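Side-chain contacts in putative phosphosugar isomerase (Silicibacter pomeroyi DSS-3, PDB 3FJ1), which probably binds phosphorylated sugars or related carbohydrate derivatives through its two SIS domains, its exact reaction being unproven: residues E185-A190 / L312-Y317; F285-R290 / R295-V300. One frame throughout, in Å; residues are numbered along the deposited sequence.

Contact 1: residues E185-A190 / L312-Y317; sequences ETLAAA and LIVSFY
Ala190 and Ser315 bring their backbones to within 5.1 Å, CA to CA, where two helices of a double-SIS protein pack side by side. The short axes of 185-190 and 312-317 run in roughly the same direction, 29° apart, and approach to 8.6 Å. Such closeness suits the small residues placed here: Ala190 directs its methyl group at the partner helix, and Val314 answers from the other side. In the two-domain SIS architecture, 312-317 belongs to the last modelled helix of the second domain, 308-326, while 185-190 lies on the short helix 183-191, followed in the chain by helix 196-204 and then strand 208-212.

The apolar half of the interface is centred on Val314, whose two methyl groups divide the work. Anti to the backbone N, Val314 CG1 lies against the last turn of the other segment, 4.0 Å from Ala190 CB, and it also rests against the Leu187 carbonyl oxygen. The second methyl, Val314 CG2, reaches Leu187 CD2 at 3.9 Å, the two side chains crossing at about a right angle. Val157 of helix 153-171 touches both Leu187 and Val314, and Ile16 and Val20 of helix 8-41 pack on Leu187, which buries this patch among four helices.

The polar half is a single side-chain hydrogen bond. Beside its own backbone N (chi1 -69°), the Ser315 hydroxyl is turned to the neighbouring helix and donates a hydrogen bond to a main-chain carbonyl near the end of helix 183-191. Ser315 CA adds a CA-H...O contact to the same oxygen. The donor Ser315 OG sits 2.8 Å from Ala190 O, at a C=O...donor angle of 117° and somewhat tilted from the carbonyl plane.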
loop_
_atom_site.group_PDB
_atom_site.type_symbol
_atom_site.label_atom_id
_atom_site.label_comp_id
_atom_site.label_asym_id
_atom_site.label_seq_id
_atom_site.Cartn_x
_atom_site.Cartn_y
_atom_site.Cartn_z
ATOM N N GLU A 185 -5.934 -5.374 -30.289
ATOM C CA GLU A 185 -4.784 -5.690 -31.160
ATOM C C GLU A 185 -3.501 -5.790 -30.343
ATOM O O GLU A 185 -2.763 -6.773 -30.446
ATOM C CB GLU A 185 -4.608 -4.619 -32.254
ATOM C CG GLU A 185 -3.501 -4.895 -33.264
ATOM C CD GLU A 185 -3.297 -3.792 -34.305
ATOM O OE1 GLU A 185 -3.192 -2.598 -33.954
ATOM O OE2 GLU A 185 -3.195 -4.140 -35.498
ATOM N N THR A 186 -3.230 -4.745 -29.556
ATOM C CA THR A 186 -2.043 -4.660 -28.722
ATOM C C THR A 186 -1.965 -5.855 -27.786
ATOM O O THR A 186 -0.895 -6.466 -27.635
ATOM C CB THR A 186 -2.056 -3.340 -27.904
ATOM O OG1 THR A 186 -2.122 -2.224 -28.802
ATOM C CG2 THR A 186 -0.779 -3.186 -27.034
ATOM N N LEU A 187 -3.095 -6.194 -27.150
ATOM C CA LEU A 187 -3.095 -7.257 -26.136
ATOM C C LEU A 187 -3.007 -8.630 -26.755
ATOM O O LEU A 187 -2.431 -9.552 -26.149
ATOM C CB LEU A 187 -4.294 -7.147 -25.189
ATOM C CG LEU A 187 -4.305 -5.830 -24.376
ATOM C CD1 LEU A 187 -5.506 -5.791 -23.408
ATOM C CD2 LEU A 187 -2.991 -5.576 -23.622
ATOM N N ALA A 188 -3.539 -8.762 -27.964
ATOM C CA ALA A 188 -3.408 -10.016 -28.707
ATOM C C ALA A 188 -1.908 -10.276 -28.912
ATOM O O ALA A 188 -1.415 -11.359 -28.602
ATOM C CB ALA A 188 -4.124 -9.942 -30.030
ATOM N N ALA A 189 -1.196 -9.261 -29.420
ATOM C CA ALA A 189 0.246 -9.323 -29.630
ATOM C C ALA A 189 0.963 -9.639 -28.323
ATOM O O ALA A 189 1.773 -10.586 -28.237
ATOM C CB ALA A 189 0.726 -8.009 -30.229
ATOM N N ALA A 190 0.652 -8.853 -27.258
ATOM C CA ALA A 190 1.232 -9.101 -25.952
ATOM C C ALA A 190 1.056 -10.529 -25.419
ATOM O O ALA A 190 1.934 -11.048 -24.736
ATOM C CB ALA A 190 0.637 -8.080 -24.921
ATOM N N LEU A 312 2.024 -4.977 -20.770
ATOM C CA LEU A 312 3.089 -5.632 -20.000
ATOM C C LEU A 312 2.564 -6.749 -19.093
ATOM O O LEU A 312 3.155 -7.803 -19.002
ATOM C CB LEU A 312 3.818 -4.591 -19.138
ATOM C CG LEU A 312 4.386 -3.362 -19.836
ATOM C CD1 LEU A 312 5.095 -2.453 -18.839
ATOM C CD2 LEU A 312 5.352 -3.815 -20.960
ATOM N N ILE A 313 1.448 -6.495 -18.402
ATOM C CA ILE A 313 0.875 -7.495 -17.515
ATOM C C ILE A 313 0.352 -8.697 -18.303
ATOM O O ILE A 313 0.426 -9.808 -17.808
ATOM C CB ILE A 313 -0.180 -6.922 -16.543
ATOM C CG1 ILE A 313 -0.356 -7.860 -15.318
ATOM C CG2 ILE A 313 -1.520 -6.547 -17.274
ATOM C CD1 ILE A 313 0.862 -7.950 -14.337
ATOM N N VAL A 314 -0.187 -8.482 -19.500
ATOM C CA VAL A 314 -0.641 -9.614 -20.336
ATOM C C VAL A 314 0.575 -10.508 -20.696
ATOM O O VAL A 314 0.501 -11.760 -20.606
ATOM C CB VAL A 314 -1.456 -9.163 -21.565
ATOM C CG1 VAL A 314 -1.664 -10.339 -22.534
ATOM C CG2 VAL A 314 -2.852 -8.557 -21.116
ATOM N N SER A 315 1.679 -9.883 -21.086
ATOM C CA SER A 315 2.900 -10.646 -21.377
ATOM C C SER A 315 3.383 -11.402 -20.121
ATOM O O SER A 315 3.813 -12.558 -20.191
ATOM C CB SER A 315 3.981 -9.749 -21.946
ATOM O OG SER A 315 3.623 -9.294 -23.262
ATOM N N PHE A 316 3.307 -10.737 -18.978
ATOM C CA PHE A 316 3.696 -11.377 -17.723
ATOM C C PHE A 316 2.823 -12.598 -17.434
ATOM O O PHE A 316 3.336 -13.652 -17.032
ATOM C CB PHE A 316 3.611 -10.382 -16.552
ATOM C CG PHE A 316 3.900 -11.014 -15.209
ATOM C CD1 PHE A 316 5.183 -11.198 -14.788
ATOM C CD2 PHE A 316 2.879 -11.427 -14.379
ATOM C CE1 PHE A 316 5.441 -11.784 -13.553
ATOM C CE2 PHE A 316 3.139 -12.024 -13.165
ATOM C CZ PHE A 316 4.401 -12.194 -12.752
ATOM N N TYR A 317 1.508 -12.433 -17.577
ATOM C CA TYR A 317 0.560 -13.523 -17.321
ATOM C C TYR A 317 0.905 -14.743 -18.173
ATOM O O TYR A 317 0.891 -15.891 -17.721
ATOM C CB TYR A 317 -0.874 -13.095 -17.642
ATOM C CG TYR A 317 -1.533 -12.068 -16.714
ATOM C CD1 TYR A 317 -1.270 -12.026 -15.343
ATOM C CD2 TYR A 317 -2.508 -11.211 -17.215
ATOM C CE1 TYR A 317 -1.928 -11.109 -14.511
ATOM C CE2 TYR A 317 -3.165 -10.292 -16.387
ATOM C CZ TYR A 317 -2.876 -10.258 -15.044
ATOM O OH TYR A 317 -3.547 -9.327 -14.249
#

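Contact 2: residues F285-R290 / R295-V300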
loop_
_atom_site.group_PDB
_atom_site.type_symbol
_atom_site.label_atom_id
_atom_site.label_comp_id
_atom_site.label_asym_id
_atom_site.label_seq_id
_atom_site.Cartn_x
_atom_site.Cartn_y
_atom_site.Cartn_z
ATOM N N PHE A 285 15.898 -8.270 -15.931
ATOM C CA PHE A 285 15.194 -8.141 -17.203
ATOM C C PHE A 285 14.311 -6.899 -17.116
ATOM O O PHE A 285 13.831 -6.546 -16.028
ATOM C CB PHE A 285 14.310 -9.364 -17.435
ATOM C CG PHE A 285 15.041 -10.696 -17.418
ATOM C CD1 PHE A 285 15.282 -11.381 -16.217
ATOM C CD2 PHE A 285 15.452 -11.273 -18.605
ATOM C CE1 PHE A 285 15.934 -12.602 -16.225
ATOM C CE2 PHE A 285 16.094 -12.480 -18.611
ATOM C CZ PHE A 285 16.328 -13.150 -17.410
ATOM N N ALA A 286 14.079 -6.215 -18.232
ATOM C CA ALA A 286 13.194 -5.032 -18.191
ATOM C C ALA A 286 12.476 -4.856 -19.503
ATOM O O ALA A 286 13.045 -5.168 -20.539
ATOM C CB ALA A 286 13.963 -3.780 -17.803
ATOM N N THR A 287 11.241 -4.343 -19.464
ATOM C CA THR A 287 10.372 -4.200 -20.659
ATOM C C THR A 287 10.633 -2.869 -21.374
ATOM O O THR A 287 9.727 -2.073 -21.562
ATOM C CB THR A 287 8.864 -4.293 -20.302
ATOM O OG1 THR A 287 8.507 -3.189 -19.457
ATOM C CG2 THR A 287 8.504 -5.623 -19.528
ATOM N N THR A 288 11.872 -2.656 -21.776
ATOM C CA THR A 288 12.275 -1.432 -22.434
ATOM C C THR A 288 13.599 -1.646 -23.158
ATOM O O THR A 288 14.487 -2.358 -22.679
ATOM C CB THR A 288 12.418 -0.261 -21.444
ATOM O OG1 THR A 288 13.089 0.828 -22.087
ATOM C CG2 THR A 288 13.193 -0.670 -20.193
ATOM N N GLY A 289 13.708 -0.960 -24.289
ATOM C CA GLY A 289 14.903 -0.947 -25.103
ATOM C C GLY A 289 15.979 -0.067 -24.524
ATOM O O GLY A 289 17.116 -0.115 -24.985
ATOM N N ARG A 290 15.637 0.710 -23.501
ATOM C CA ARG A 290 16.577 1.660 -22.898
ATOM C C ARG A 290 17.652 1.057 -22.002
ATOM O O ARG A 290 18.628 1.728 -21.709
ATOM C CB ARG A 290 15.835 2.711 -22.085
ATOM C CG ARG A 290 14.884 3.540 -22.878
ATOM C CD ARG A 290 14.410 4.668 -22.035
ATOM N NE ARG A 290 15.445 5.692 -21.999
ATOM C CZ ARG A 290 15.331 6.920 -22.503
ATOM N NH1 ARG A 290 14.178 7.364 -23.001
ATOM N NH2 ARG A 290 16.368 7.733 -22.434
ATOM N N ARG A 295 18.745 -7.262 -19.313
ATOM C CA ARG A 295 18.275 -7.871 -20.548
ATOM C C ARG A 295 16.969 -7.229 -20.990
ATOM O O ARG A 295 16.127 -6.936 -20.132
ATOM C CB ARG A 295 18.103 -9.389 -20.358
ATOM C CG ARG A 295 19.418 -10.087 -20.010
ATOM C CD ARG A 295 19.293 -11.607 -19.944
ATOM N NE ARG A 295 18.967 -12.239 -21.230
ATOM C CZ ARG A 295 18.803 -13.557 -21.399
ATOM N NH1 ARG A 295 18.929 -14.388 -20.358
ATOM N NH2 ARG A 295 18.509 -14.051 -22.607
ATOM N N VAL A 296 16.808 -6.985 -22.300
ATOM C CA VAL A 296 15.558 -6.413 -22.827
ATOM C C VAL A 296 14.515 -7.502 -22.967
ATOM O O VAL A 296 14.780 -8.550 -23.571
ATOM C CB VAL A 296 15.746 -5.725 -24.201
ATOM C CG1 VAL A 296 14.410 -5.266 -24.748
ATOM C CG2 VAL A 296 16.767 -4.579 -24.072
ATOM N N LEU A 297 13.337 -7.283 -22.375
ATOM C CA LEU A 297 12.238 -8.217 -22.535
ATOM C C LEU A 297 11.363 -7.766 -23.683
ATOM O O LEU A 297 11.032 -6.575 -23.805
ATOM C CB LEU A 297 11.354 -8.299 -21.294
ATOM C CG LEU A 297 11.906 -8.990 -20.057
ATOM C CD1 LEU A 297 11.030 -8.608 -18.835
ATOM C CD2 LEU A 297 12.006 -10.493 -20.252
ATOM N N GLU A 298 10.956 -8.733 -24.484
ATOM C CA GLU A 298 10.044 -8.499 -25.594
ATOM C C GLU A 298 8.768 -7.847 -25.069
ATOM O O GLU A 298 8.225 -8.313 -24.081
ATOM C CB GLU A 298 9.697 -9.832 -26.216
ATOM C CG GLU A 298 9.206 -9.697 -27.594
ATOM C CD GLU A 298 9.037 -11.024 -28.299
ATOM O OE1 GLU A 298 9.615 -12.055 -27.888
ATOM O OE2 GLU A 298 8.296 -11.001 -29.289
ATOM N N HIS A 299 8.321 -6.758 -25.703
ATOM C CA HIS A 299 7.092 -6.079 -25.284
ATOM C C HIS A 299 6.388 -5.304 -26.396
ATOM O O HIS A 299 6.988 -4.949 -27.425
ATOM C CB HIS A 299 7.381 -5.111 -24.115
ATOM C CG HIS A 299 8.356 -4.035 -24.470
ATOM N ND1 HIS A 299 9.716 -4.262 -24.557
ATOM C CD2 HIS A 299 8.162 -2.753 -24.839
ATOM C CE1 HIS A 299 10.315 -3.150 -24.939
ATOM N NE2 HIS A 299 9.397 -2.211 -25.106
ATOM N N VAL A 300 5.114 -5.003 -26.148
ATOM C CA VAL A 300 4.305 -4.283 -27.115
ATOM C C VAL A 300 3.808 -2.951 -26.545
ATOM O O VAL A 300 3.116 -2.925 -25.521
ATOM C CB VAL A 300 3.103 -5.136 -27.578
ATOM C CG1 VAL A 300 2.389 -4.426 -28.722
ATOM C CG2 VAL A 300 3.535 -6.576 -27.976
#
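Phe285 and Arg295 lie side by side and point the same way, an aromatic ring alongside an aliphatic chain. Arg295 CD comes within 3.6 Å of Phe285 CE2, and the bend of the arginine at chi3 (65°) keeps its guanidinium near that end of the ring, the two planes 37° apart. Leu297 approaches the same phenylalanine at about a right angle, setting Leu297 CG 3.6 Å from Phe285 CB while Leu297 CD2 leans obliquely on the ring. Glu197 of helix 196-204 touches all three side chains.

Alongside them runs the edge of the parallel sheet of the second SIS domain, where 295-296 is the outermost strand within the chain, next to 284-286. Ala286 is held from both its polar ends: Ala286 N donates to Arg295 O at 2.9 Å, and Ala286 O accepts from Leu297 N at 2.8 Å.

Past the strands, Thr287 is the centre of an inverse gamma turn, and Thr287 O lies over the middle of the His299 ring, 3.5 Å above its plane. The imidazole is fixed from within its own segment: His299 ND1 donates to Leu297 O at 2.8 Å, almost straight (172°) and in the ring plane. With an alanine here, Leu297 O is likely to lose this donor, and the ring that lies against Thr287 O would be lost. Further along, Val296 CG2 meets Thr288 O at 3.5 Å, while Thr288 OG1, hydrogen-bonded to Glu267 OE2, accepts from Arg290 N in an ST turn.

How the contacts relate
From the N terminus, the chain passes through the first five-stranded sheet before reaching 185-190, the first half of contact 1. It then builds the second sheet and its helices, and after 121 intervening residues returns at 312-317 to close a long loop. Contact 2 falls wholly within that loop and closes a much shorter one, with four residues between 285-290 and 295-300; the two therefore nest and do not cross. Their centres are about 13 Å apart, yet they touch: Leu312 packs on Thr287, while Val300 reaches Thr186, Ala189 and Ala190. Contact 1 ties helix 183-191 to helix 308-326; contact 2 joins strands 284-286 and 295-296 at one end of the second sheet, and helix 308-326 follows.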